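Local atomic coordinates of homoserine O-acetyltransferase (Bacillus anthracis str. 'Ames Ancestor', PDB entry 3I1I), a protein that probably catalyses transfer of an acetyl group from acetyl-CoA to the hydroxyl of L-homoserine. Residues A[192-203]-A[216-227]; A[178-186]-A[286-294]. One frame throughout, in Å; residues are numbered along the deposited sequence.

Following the chain from the N terminus, the first contributing segment, 178-186, comes after strand 174-178, well into the central sheet, and supplies the first half of contact 2. Helix 186-202 comes next; after a short irregular connection helix 217-228 turns back along it, so that contact 1 closes a hairpin of two helices. Two further helices, 234-240 and 259-270, pass before the end of helix 277-289 and the loop after it, 286-294, return to the loop after strand 174-178 and complete contact 2. The smaller loop of contact 1 thus lies wholly within the larger one. The two contacts meet where Leu288 packs on Ala193 and Ile197, and both touch the second subunit.

Contact 1. Residues A[192-203]-A[216-227]; sequences VAQNAIEAIRLD and PMKGLQLANRMM
Helices 192-202 and 217-227 run antiparallel, their axes 166° apart and only 7.5 Å from each other at closest approach. Small residues permit this: Ala196 faces Ala223, CB to CB 3.6 Å, and Gly219 brings its CA to 3.6 Å from Ala199 O. Ile200 lies along this seam. Its CD1 reaches both Ala223 CB and Leu220 CD1, while CG2, anti to the backbone N, turns to the ring of Pro216. On the other side of the seam Ala199 CB sits against Leu222, and the extended selenomethionine Met226 stretches across, its SE 3.7 Å from Asn195 CB and its CE near Ala199 CB. At the far end Val192 CG1 meets Met227 CG at 3.9 Å, the two side chains crossing at about a right angle. Asp203, just past the end of its helix, reaches the first turn of the other: Gly219 N donates to its OD2 (2.8 Å, 166°), approaching on the anti side and 28° out of the carboxylate plane. A water gives a hydrogen bond to the same oxygen and accepts one from Lys218 N, while Asp203 OD1 is held by Ser205 N. Asn195 OD1 bonds Arg225 of the second subunit. A carboxylate here would probably be stabilised in its charged form by the N-H of Gly219, the bridging water and the N-terminal end of the helix, pinning one end of a largely apolar interface.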
loop_
_atom_site.group_PDB
_atom_site.type_symbol
_atom_site.label_atom_id
_atom_site.label_comp_id
_atom_site.label_asym_id
_atom_site.label_seq_id
_atom_site.Cartn_x
_atom_site.Cartn_y
_atom_site.Cartn_z
ATOM N N VAL A 192 -1.911 -5.625 -4.399
ATOM C CA VAL A 192 -2.944 -5.881 -3.417
ATOM C C VAL A 192 -2.647 -7.031 -2.456
ATOM O O VAL A 192 -3.034 -6.942 -1.317
ATOM C CB VAL A 192 -4.321 -6.079 -4.117
ATOM C CG1 VAL A 192 -5.400 -6.356 -3.125
ATOM C CG2 VAL A 192 -4.635 -4.822 -4.963
ATOM N N ALA A 193 -1.985 -8.109 -2.849
ATOM C CA ALA A 193 -1.676 -9.167 -1.845
ATOM C C ALA A 193 -0.354 -8.953 -1.079
ATOM O O ALA A 193 -0.352 -8.893 0.148
ATOM C CB ALA A 193 -1.744 -10.552 -2.465
ATOM N N GLN A 194 0.771 -8.829 -1.780
ATOM C CA GLN A 194 2.055 -8.609 -1.099
ATOM C C GLN A 194 2.022 -7.327 -0.253
ATOM O O GLN A 194 2.348 -7.350 0.939
ATOM C CB GLN A 194 3.214 -8.492 -2.095
ATOM C CG GLN A 194 4.547 -8.338 -1.406
ATOM C CD GLN A 194 5.739 -8.138 -2.316
ATOM O OE1 GLN A 194 5.607 -8.036 -3.539
ATOM N NE2 GLN A 194 6.936 -8.065 -1.711
ATOM N N ASN A 195 1.659 -6.208 -0.871
ATOM C CA ASN A 195 1.584 -4.957 -0.156
ATOM C C ASN A 195 0.669 -4.991 1.076
ATOM O O ASN A 195 0.982 -4.354 2.110
ATOM C CB ASN A 195 1.184 -3.819 -1.095
ATOM C CG ASN A 195 2.319 -3.406 -2.046
ATOM O OD1 ASN A 195 3.483 -3.809 -1.867
ATOM N ND2 ASN A 195 1.980 -2.612 -3.072
ATOM N N ALA A 196 -0.432 -5.733 0.988
ATOM C CA ALA A 196 -1.351 -5.836 2.139
ATOM C C ALA A 196 -0.692 -6.632 3.266
ATOM O O ALA A 196 -0.678 -6.208 4.421
ATOM C CB ALA A 196 -2.702 -6.479 1.725
ATOM N N ILE A 197 -0.133 -7.784 2.922
ATOM C CA ILE A 197 0.598 -8.574 3.900
ATOM C C ILE A 197 1.694 -7.732 4.564
ATOM O O ILE A 197 1.792 -7.680 5.785
ATOM C CB ILE A 197 1.221 -9.816 3.264
ATOM C CG1 ILE A 197 0.091 -10.769 2.797
ATOM C CG2 ILE A 197 2.121 -10.468 4.243
ATOM C CD1 ILE A 197 0.525 -11.885 1.786
ATOM N N GLU A 198 2.506 -7.062 3.767
ATOM C CA GLU A 198 3.555 -6.238 4.336
ATOM C C GLU A 198 3.059 -5.047 5.171
ATOM O O GLU A 198 3.669 -4.726 6.173
ATOM C CB GLU A 198 4.535 -5.807 3.249
ATOM C CG GLU A 198 5.452 -7.008 2.953
ATOM C CD GLU A 198 6.444 -6.772 1.855
ATOM O OE1 GLU A 198 6.857 -5.590 1.684
ATOM O OE2 GLU A 198 6.841 -7.787 1.201
ATOM N N ALA A 199 1.945 -4.437 4.789
ATOM C CA ALA A 199 1.363 -3.354 5.589
ATOM C C ALA A 199 0.969 -3.855 7.010
ATOM O O ALA A 199 1.268 -3.212 8.014
ATOM C CB ALA A 199 0.162 -2.718 4.855
ATOM N N ILE A 200 0.359 -5.025 7.097
ATOM C CA ILE A 200 0.035 -5.600 8.406
ATOM C C ILE A 200 1.326 -5.920 9.250
ATOM O O ILE A 200 1.402 -5.594 10.449
ATOM C CB ILE A 200 -0.861 -6.853 8.260
ATOM C CG1 ILE A 200 -2.136 -6.519 7.463
ATOM C CG2 ILE A 200 -1.217 -7.392 9.627
ATOM C CD1 ILE A 200 -2.915 -7.735 6.896
ATOM N N ARG A 201 2.329 -6.527 8.628
ATOM C CA ARG A 201 3.591 -6.850 9.335
ATOM C C ARG A 201 4.313 -5.594 9.825
ATOM O O ARG A 201 5.032 -5.633 10.844
ATOM C CB ARG A 201 4.575 -7.625 8.457
ATOM C CG ARG A 201 4.121 -9.056 8.080
ATOM C CD ARG A 201 5.287 -9.934 7.468
ATOM N NE ARG A 201 4.823 -11.312 7.468
ATOM C CZ ARG A 201 5.361 -12.338 8.143
ATOM N NH1 ARG A 201 4.762 -13.544 8.096
ATOM N NH2 ARG A 201 6.505 -12.196 8.829
ATOM N N LEU A 202 4.142 -4.495 9.097
ATOM C CA LEU A 202 4.878 -3.287 9.408
ATOM C C LEU A 202 4.333 -2.624 10.680
ATOM O O LEU A 202 5.085 -2.009 11.452
ATOM C CB LEU A 202 4.849 -2.328 8.213
ATOM C CG LEU A 202 5.758 -1.098 8.332
ATOM C CD1 LEU A 202 7.253 -1.501 8.576
ATOM C CD2 LEU A 202 5.587 -0.196 7.092
ATOM N N ASP A 203 3.024 -2.743 10.880
ATOM C CA ASP A 203 2.397 -2.258 12.077
ATOM C C ASP A 203 2.998 -2.945 13.312
ATOM O O ASP A 203 2.914 -4.153 13.447
ATOM C CB ASP A 203 0.901 -2.524 11.997
ATOM C CG ASP A 203 0.103 -1.731 13.000
ATOM O OD1 ASP A 203 0.666 -1.284 14.033
ATOM O OD2 ASP A 203 -1.111 -1.575 12.718
ATOM N N PRO A 216 -4.102 -5.222 14.831
ATOM C CA PRO A 216 -3.314 -4.104 14.296
ATOM C C PRO A 216 -4.107 -3.299 13.274
ATOM O O PRO A 216 -3.961 -3.487 12.076
ATOM C CB PRO A 216 -2.118 -4.800 13.658
ATOM C CG PRO A 216 -2.634 -6.108 13.236
ATOM C CD PRO A 216 -3.685 -6.506 14.249
HETATM N N MSE A 217 -4.941 -2.401 13.765
HETATM C CA MSE A 217 -5.897 -1.670 12.933
HETATM C C MSE A 217 -5.270 -0.759 11.865
HETATM O O MSE A 217 -5.815 -0.628 10.766
HETATM C CB MSE A 217 -6.847 -0.847 13.824
HETATM C CG MSE A 217 -7.667 -1.697 14.805
HETATM SE SE MSE A 217 -8.832 -2.986 13.884
HETATM C CE MSE A 217 -10.200 -1.730 13.198
ATOM N N LYS A 218 -4.141 -0.125 12.151
ATOM C CA LYS A 218 -3.519 0.729 11.124
ATOM C C LYS A 218 -3.069 -0.097 9.939
ATOM O O LYS A 218 -3.422 0.185 8.799
ATOM C CB LYS A 218 -2.343 1.521 11.659
ATOM C CG LYS A 218 -2.734 2.534 12.687
ATOM C CD LYS A 218 -1.502 3.282 13.246
ATOM C CE LYS A 218 -1.852 4.190 14.417
ATOM N NZ LYS A 218 -0.643 5.000 14.830
ATOM N N GLY A 219 -2.318 -1.150 10.203
ATOM C CA GLY A 219 -1.907 -2.043 9.133
ATOM C C GLY A 219 -3.087 -2.649 8.389
ATOM O O GLY A 219 -3.074 -2.735 7.160
ATOM N N LEU A 220 -4.123 -3.040 9.123
ATOM C CA LEU A 220 -5.248 -3.732 8.506
ATOM C C LEU A 220 -6.064 -2.779 7.647
ATOM O O LEU A 220 -6.476 -3.137 6.536
ATOM C CB LEU A 220 -6.101 -4.364 9.593
ATOM C CG LEU A 220 -7.110 -5.456 9.309
ATOM C CD1 LEU A 220 -6.552 -6.599 8.395
ATOM C CD2 LEU A 220 -7.617 -5.989 10.683
ATOM N N GLN A 221 -6.281 -1.561 8.139
ATOM C CA GLN A 221 -7.005 -0.578 7.364
ATOM C C GLN A 221 -6.279 -0.256 6.056
ATOM O O GLN A 221 -6.890 -0.077 5.018
ATOM C CB GLN A 221 -7.245 0.726 8.150
ATOM C CG GLN A 221 -7.850 1.867 7.255
ATOM C CD GLN A 221 -8.521 2.975 8.036
ATOM O OE1 GLN A 221 -8.134 3.273 9.166
ATOM N NE2 GLN A 221 -9.533 3.615 7.426
ATOM N N LEU A 222 -4.971 -0.156 6.127
ATOM C CA LEU A 222 -4.157 0.077 4.934
ATOM C C LEU A 222 -4.303 -1.095 3.950
ATOM O O LEU A 222 -4.561 -0.898 2.763
ATOM C CB LEU A 222 -2.709 0.313 5.375
ATOM C CG LEU A 222 -1.684 0.820 4.385
ATOM C CD1 LEU A 222 -2.242 1.897 3.443
ATOM C CD2 LEU A 222 -0.485 1.344 5.209
ATOM N N ALA A 223 -4.205 -2.319 4.459
ATOM C CA ALA A 223 -4.450 -3.513 3.640
ATOM C C ALA A 223 -5.823 -3.454 2.978
ATOM O O ALA A 223 -5.955 -3.722 1.805
ATOM C CB ALA A 223 -4.273 -4.829 4.475
ATOM N N ASN A 224 -6.835 -3.063 3.734
ATOM C CA ASN A 224 -8.210 -3.018 3.247
ATOM C C ASN A 224 -8.412 -1.892 2.238
ATOM O O ASN A 224 -9.115 -2.053 1.245
ATOM C CB ASN A 224 -9.154 -2.808 4.422
ATOM C CG ASN A 224 -10.628 -2.918 4.019
ATOM O OD1 ASN A 224 -11.073 -3.952 3.543
ATOM N ND2 ASN A 224 -11.378 -1.857 4.225
ATOM N N ARG A 225 -7.793 -0.749 2.487
ATOM C CA ARG A 225 -7.922 0.363 1.567
ATOM C C ARG A 225 -7.305 0.044 0.186
ATOM O O ARG A 225 -7.889 0.372 -0.832
ATOM C CB ARG A 225 -7.358 1.654 2.166
ATOM C CG ARG A 225 -7.694 2.862 1.356
ATOM C CD ARG A 225 -7.646 4.152 2.137
ATOM N NE ARG A 225 -6.314 4.349 2.606
ATOM C CZ ARG A 225 -5.959 4.561 3.868
ATOM N NH1 ARG A 225 -4.677 4.666 4.145
ATOM N NH2 ARG A 225 -6.842 4.670 4.846
HETATM N N MSE A 226 -6.177 -0.643 0.153
HETATM C CA MSE A 226 -5.566 -1.074 -1.128
HETATM C C MSE A 226 -6.494 -1.950 -1.932
HETATM O O MSE A 226 -6.588 -1.793 -3.122
HETATM C CB MSE A 226 -4.277 -1.866 -0.907
HETATM C CG MSE A 226 -3.138 -1.051 -0.308
HETATM SE SE MSE A 226 -1.825 -2.283 0.400
HETATM C CE MSE A 226 -0.671 -1.017 1.263
HETATM N N MSE A 227 -7.184 -2.884 -1.302
HETATM C CA MSE A 227 -8.132 -3.709 -2.051
HETATM C C MSE A 227 -9.324 -2.852 -2.535
HETATM O O MSE A 227 -9.716 -2.917 -3.709
HETATM C CB MSE A 227 -8.618 -4.881 -1.200
HETATM C CG MSE A 227 -9.151 -6.034 -1.993
HETATM SE SE MSE A 227 -9.506 -7.598 -0.847
HETATM C CE MSE A 227 -11.063 -6.904 0.071
HETATM O O HOH W 1 -2.551 -0.287 14.840
#

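Contact 2. Residues A[178-186]-A[286-294]; sequences VITNPQNPI and AVLLHDIAH
His290 holds CG anti to its backbone N (chi1 172°), which carries the imidazole across to the backbone of Asn181, and Gln183 places CG anti to the carbonyl carbon, beside the backbone N (chi1 -61°), and runs out extended beside Asp291. The His290 bond is made at the ring edge: NE2 donates to Asn181 O at 2.9 Å, with the oxygen near the ring plane and the nitrogen in the carbonyl plane, although the bond is bent at the hydrogen. Asn181 O also accepts from Gln162, so two side chains grip this buried carbonyl. The side chains of Gln183 and Asp291 run alongside each other in the same direction, with their flat groups turned 49° apart. Gln183 NE2 gives a hydrogen in its own amide plane to Asp291 OD1 (2.9 Å), which it meets from above the carboxylate; OD2 of that aspartate bonds Ser245 of the second subunit. Between these side chains the backbones pair directly. Ile292 N donates to Pro182 O (3.0 Å) in an almost straight bond, and Asn184 N to His290 O (2.8 Å), flanking a single beta bridge of Gln183 with Asp291. Packing extends the pairing at each end: Pro182 CB meets Ile292 CD1 at 3.7 Å, and the amide of Asn184 rests on the methyl Val287 CG1, its ND2 bonded to Ser189 and its OD1 to Gln321. The arrangement joins the loop at the C-terminal end of a parallel strand to the end of helix 277-289. In alpha/beta hydrolases such loops border the active site, and Thr180 OG1 here bonds the backbone of Ser155, the likely nucleophile on an elbow with the GxSxG pattern.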
loop_
_atom_site.group_PDB
_atom_site.type_symbol
_atom_site.label_atom_id
_atom_site.label_comp_id
_atom_site.label_asym_id
_atom_site.label_seq_id
_atom_site.Cartn_x
_atom_site.Cartn_y
_atom_site.Cartn_z
ATOM N N VAL A 178 -16.814 -16.129 -12.321
ATOM C CA VAL A 178 -17.162 -14.710 -12.411
ATOM C C VAL A 178 -16.046 -13.811 -11.857
ATOM O O VAL A 178 -15.462 -14.093 -10.798
ATOM C CB VAL A 178 -18.487 -14.436 -11.666
ATOM C CG1 VAL A 178 -18.946 -12.961 -11.910
ATOM C CG2 VAL A 178 -19.553 -15.423 -12.118
ATOM N N ILE A 179 -15.731 -12.745 -12.585
ATOM C CA ILE A 179 -14.646 -11.775 -12.200
ATOM C C ILE A 179 -13.423 -12.444 -11.578
ATOM O O ILE A 179 -13.023 -12.121 -10.485
ATOM C CB ILE A 179 -15.186 -10.614 -11.313
ATOM C CG1 ILE A 179 -15.908 -11.138 -10.041
ATOM C CG2 ILE A 179 -16.149 -9.757 -12.133
ATOM C CD1 ILE A 179 -15.954 -10.134 -8.915
ATOM N N THR A 180 -12.844 -13.392 -12.313
ATOM C CA THR A 180 -11.740 -14.213 -11.843
ATOM C C THR A 180 -10.706 -14.461 -12.997
ATOM O O THR A 180 -10.859 -13.961 -14.106
ATOM C CB THR A 180 -12.285 -15.571 -11.250
ATOM O OG1 THR A 180 -11.263 -16.233 -10.479
ATOM C CG2 THR A 180 -12.786 -16.515 -12.373
ATOM N N ASN A 181 -9.669 -15.252 -12.714
ATOM C CA ASN A 181 -8.614 -15.601 -13.700
ATOM C C ASN A 181 -7.952 -16.909 -13.271
ATOM O O ASN A 181 -7.999 -17.268 -12.076
ATOM C CB ASN A 181 -7.547 -14.512 -13.782
ATOM C CG ASN A 181 -7.865 -13.470 -14.805
ATOM O OD1 ASN A 181 -8.243 -13.806 -15.920
ATOM N ND2 ASN A 181 -7.738 -12.193 -14.440
ATOM N N PRO A 182 -7.344 -17.626 -14.231
ATOM C CA PRO A 182 -6.726 -18.901 -13.915
ATOM C C PRO A 182 -5.460 -18.756 -13.089
ATOM O O PRO A 182 -5.015 -19.724 -12.482
ATOM C CB PRO A 182 -6.420 -19.510 -15.291
ATOM C CG PRO A 182 -6.442 -18.388 -16.222
ATOM C CD PRO A 182 -7.290 -17.328 -15.671
ATOM N N GLN A 183 -4.872 -17.564 -13.121
ATOM C CA GLN A 183 -3.627 -17.274 -12.410
ATOM C C GLN A 183 -3.730 -15.865 -11.905
ATOM O O GLN A 183 -4.096 -14.997 -12.671
ATOM C CB GLN A 183 -2.424 -17.378 -13.362
ATOM C CG GLN A 183 -2.232 -18.757 -13.965
ATOM C CD GLN A 183 -1.087 -18.813 -14.987
ATOM O OE1 GLN A 183 -1.124 -18.110 -15.995
ATOM N NE2 GLN A 183 -0.093 -19.683 -14.744
ATOM N N ASN A 184 -3.465 -15.618 -10.627
ATOM C CA ASN A 184 -3.672 -14.284 -10.118
ATOM C C ASN A 184 -2.679 -13.353 -10.834
ATOM O O ASN A 184 -1.485 -13.614 -10.855
ATOM C CB ASN A 184 -3.484 -14.194 -8.616
ATOM C CG ASN A 184 -4.122 -12.938 -8.044
ATOM O OD1 ASN A 184 -5.317 -12.752 -8.226
ATOM N ND2 ASN A 184 -3.348 -12.087 -7.355
ATOM N N PRO A 185 -3.182 -12.289 -11.462
ATOM C CA PRO A 185 -2.262 -11.409 -12.169
ATOM C C PRO A 185 -1.162 -10.896 -11.273
ATOM O O PRO A 185 -1.367 -10.711 -10.075
ATOM C CB PRO A 185 -3.147 -10.263 -12.632
ATOM C CG PRO A 185 -4.502 -10.890 -12.754
ATOM C CD PRO A 185 -4.578 -11.852 -11.581
ATOM N N ILE A 186 0.004 -10.706 -11.863
ATOM C CA ILE A 186 1.175 -10.229 -11.139
ATOM C C ILE A 186 0.884 -8.866 -10.487
ATOM O O ILE A 186 1.217 -8.665 -9.333
ATOM C CB ILE A 186 2.397 -10.083 -12.099
ATOM C CG1 ILE A 186 2.765 -11.441 -12.702
ATOM C CG2 ILE A 186 3.608 -9.465 -11.377
ATOM C CD1 ILE A 186 3.085 -12.549 -11.668
ATOM N N ALA A 286 -3.077 -16.836 -0.124
ATOM C CA ALA A 286 -3.773 -17.754 -1.013
ATOM C C ALA A 286 -4.024 -17.093 -2.363
ATOM O O ALA A 286 -3.896 -17.734 -3.426
ATOM C CB ALA A 286 -5.121 -18.240 -0.375
ATOM N N VAL A 287 -4.432 -15.823 -2.326
ATOM C CA VAL A 287 -4.781 -15.154 -3.568
ATOM C C VAL A 287 -3.511 -14.997 -4.392
ATOM O O VAL A 287 -3.500 -15.248 -5.603
ATOM C CB VAL A 287 -5.429 -13.763 -3.342
ATOM C CG1 VAL A 287 -5.344 -12.919 -4.654
ATOM C CG2 VAL A 287 -6.890 -13.902 -2.784
ATOM N N LEU A 288 -2.444 -14.566 -3.751
ATOM C CA LEU A 288 -1.182 -14.331 -4.451
ATOM C C LEU A 288 -0.560 -15.633 -5.019
ATOM O O LEU A 288 0.080 -15.612 -6.069
ATOM C CB LEU A 288 -0.242 -13.612 -3.502
ATOM C CG LEU A 288 1.261 -13.533 -3.529
ATOM C CD1 LEU A 288 1.569 -12.692 -2.286
ATOM C CD2 LEU A 288 1.923 -14.897 -3.434
ATOM N N LEU A 289 -0.785 -16.745 -4.322
ATOM C CA LEU A 289 -0.360 -18.053 -4.800
ATOM C C LEU A 289 -1.266 -18.650 -5.877
ATOM O O LEU A 289 -0.877 -19.667 -6.456
ATOM C CB LEU A 289 -0.309 -19.052 -3.640
ATOM C CG LEU A 289 0.821 -18.860 -2.634
ATOM C CD1 LEU A 289 0.609 -19.794 -1.459
ATOM C CD2 LEU A 289 2.198 -19.026 -3.306
ATOM N N HIS A 290 -2.447 -18.064 -6.148
ATOM C CA HIS A 290 -3.394 -18.697 -7.044
ATOM C C HIS A 290 -2.886 -18.882 -8.484
ATOM O O HIS A 290 -2.619 -17.924 -9.201
ATOM C CB HIS A 290 -4.735 -17.965 -7.082
ATOM C CG HIS A 290 -5.667 -18.489 -8.129
ATOM N ND1 HIS A 290 -6.213 -19.752 -8.062
ATOM C CD2 HIS A 290 -6.101 -17.948 -9.296
ATOM C CE1 HIS A 290 -6.951 -19.969 -9.141
ATOM N NE2 HIS A 290 -6.909 -18.885 -9.903
ATOM N N ASP A 291 -2.869 -20.139 -8.916
ATOM C CA ASP A 291 -2.240 -20.577 -10.160
ATOM C C ASP A 291 -2.678 -21.993 -10.470
ATOM O O ASP A 291 -2.132 -22.954 -9.892
ATOM C CB ASP A 291 -0.733 -20.606 -9.966
ATOM C CG ASP A 291 0.021 -20.928 -11.246
ATOM O OD1 ASP A 291 -0.646 -21.052 -12.300
ATOM O OD2 ASP A 291 1.291 -21.024 -11.193
ATOM N N ILE A 292 -3.684 -22.138 -11.331
ATOM C CA ILE A 292 -4.162 -23.459 -11.685
ATOM C C ILE A 292 -3.045 -24.273 -12.386
ATOM O O ILE A 292 -3.020 -25.505 -12.282
ATOM C CB ILE A 292 -5.503 -23.449 -12.506
ATOM C CG1 ILE A 292 -5.296 -22.896 -13.909
ATOM C CG2 ILE A 292 -6.621 -22.724 -11.741
ATOM C CD1 ILE A 292 -6.463 -23.155 -14.848
ATOM N N ALA A 293 -2.085 -23.601 -13.039
ATOM C CA ALA A 293 -0.909 -24.306 -13.617
ATOM C C ALA A 293 0.058 -24.837 -12.575
ATOM O O ALA A 293 0.918 -25.635 -12.896
ATOM C CB ALA A 293 -0.145 -23.404 -14.620
ATOM N N HIS A 294 -0.036 -24.390 -11.336
ATOM C CA HIS A 294 0.882 -24.900 -10.306
ATOM C C HIS A 294 0.696 -26.404 -10.146
ATOM O O HIS A 294 -0.405 -26.894 -9.948
ATOM C CB HIS A 294 0.647 -24.251 -8.954
ATOM C CG HIS A 294 1.603 -24.718 -7.920
ATOM N ND1 HIS A 294 2.968 -24.555 -8.055
ATOM C CD2 HIS A 294 1.413 -25.392 -6.760
ATOM C CE1 HIS A 294 3.573 -25.081 -7.003
ATOM N NE2 HIS A 294 2.654 -25.599 -6.205
#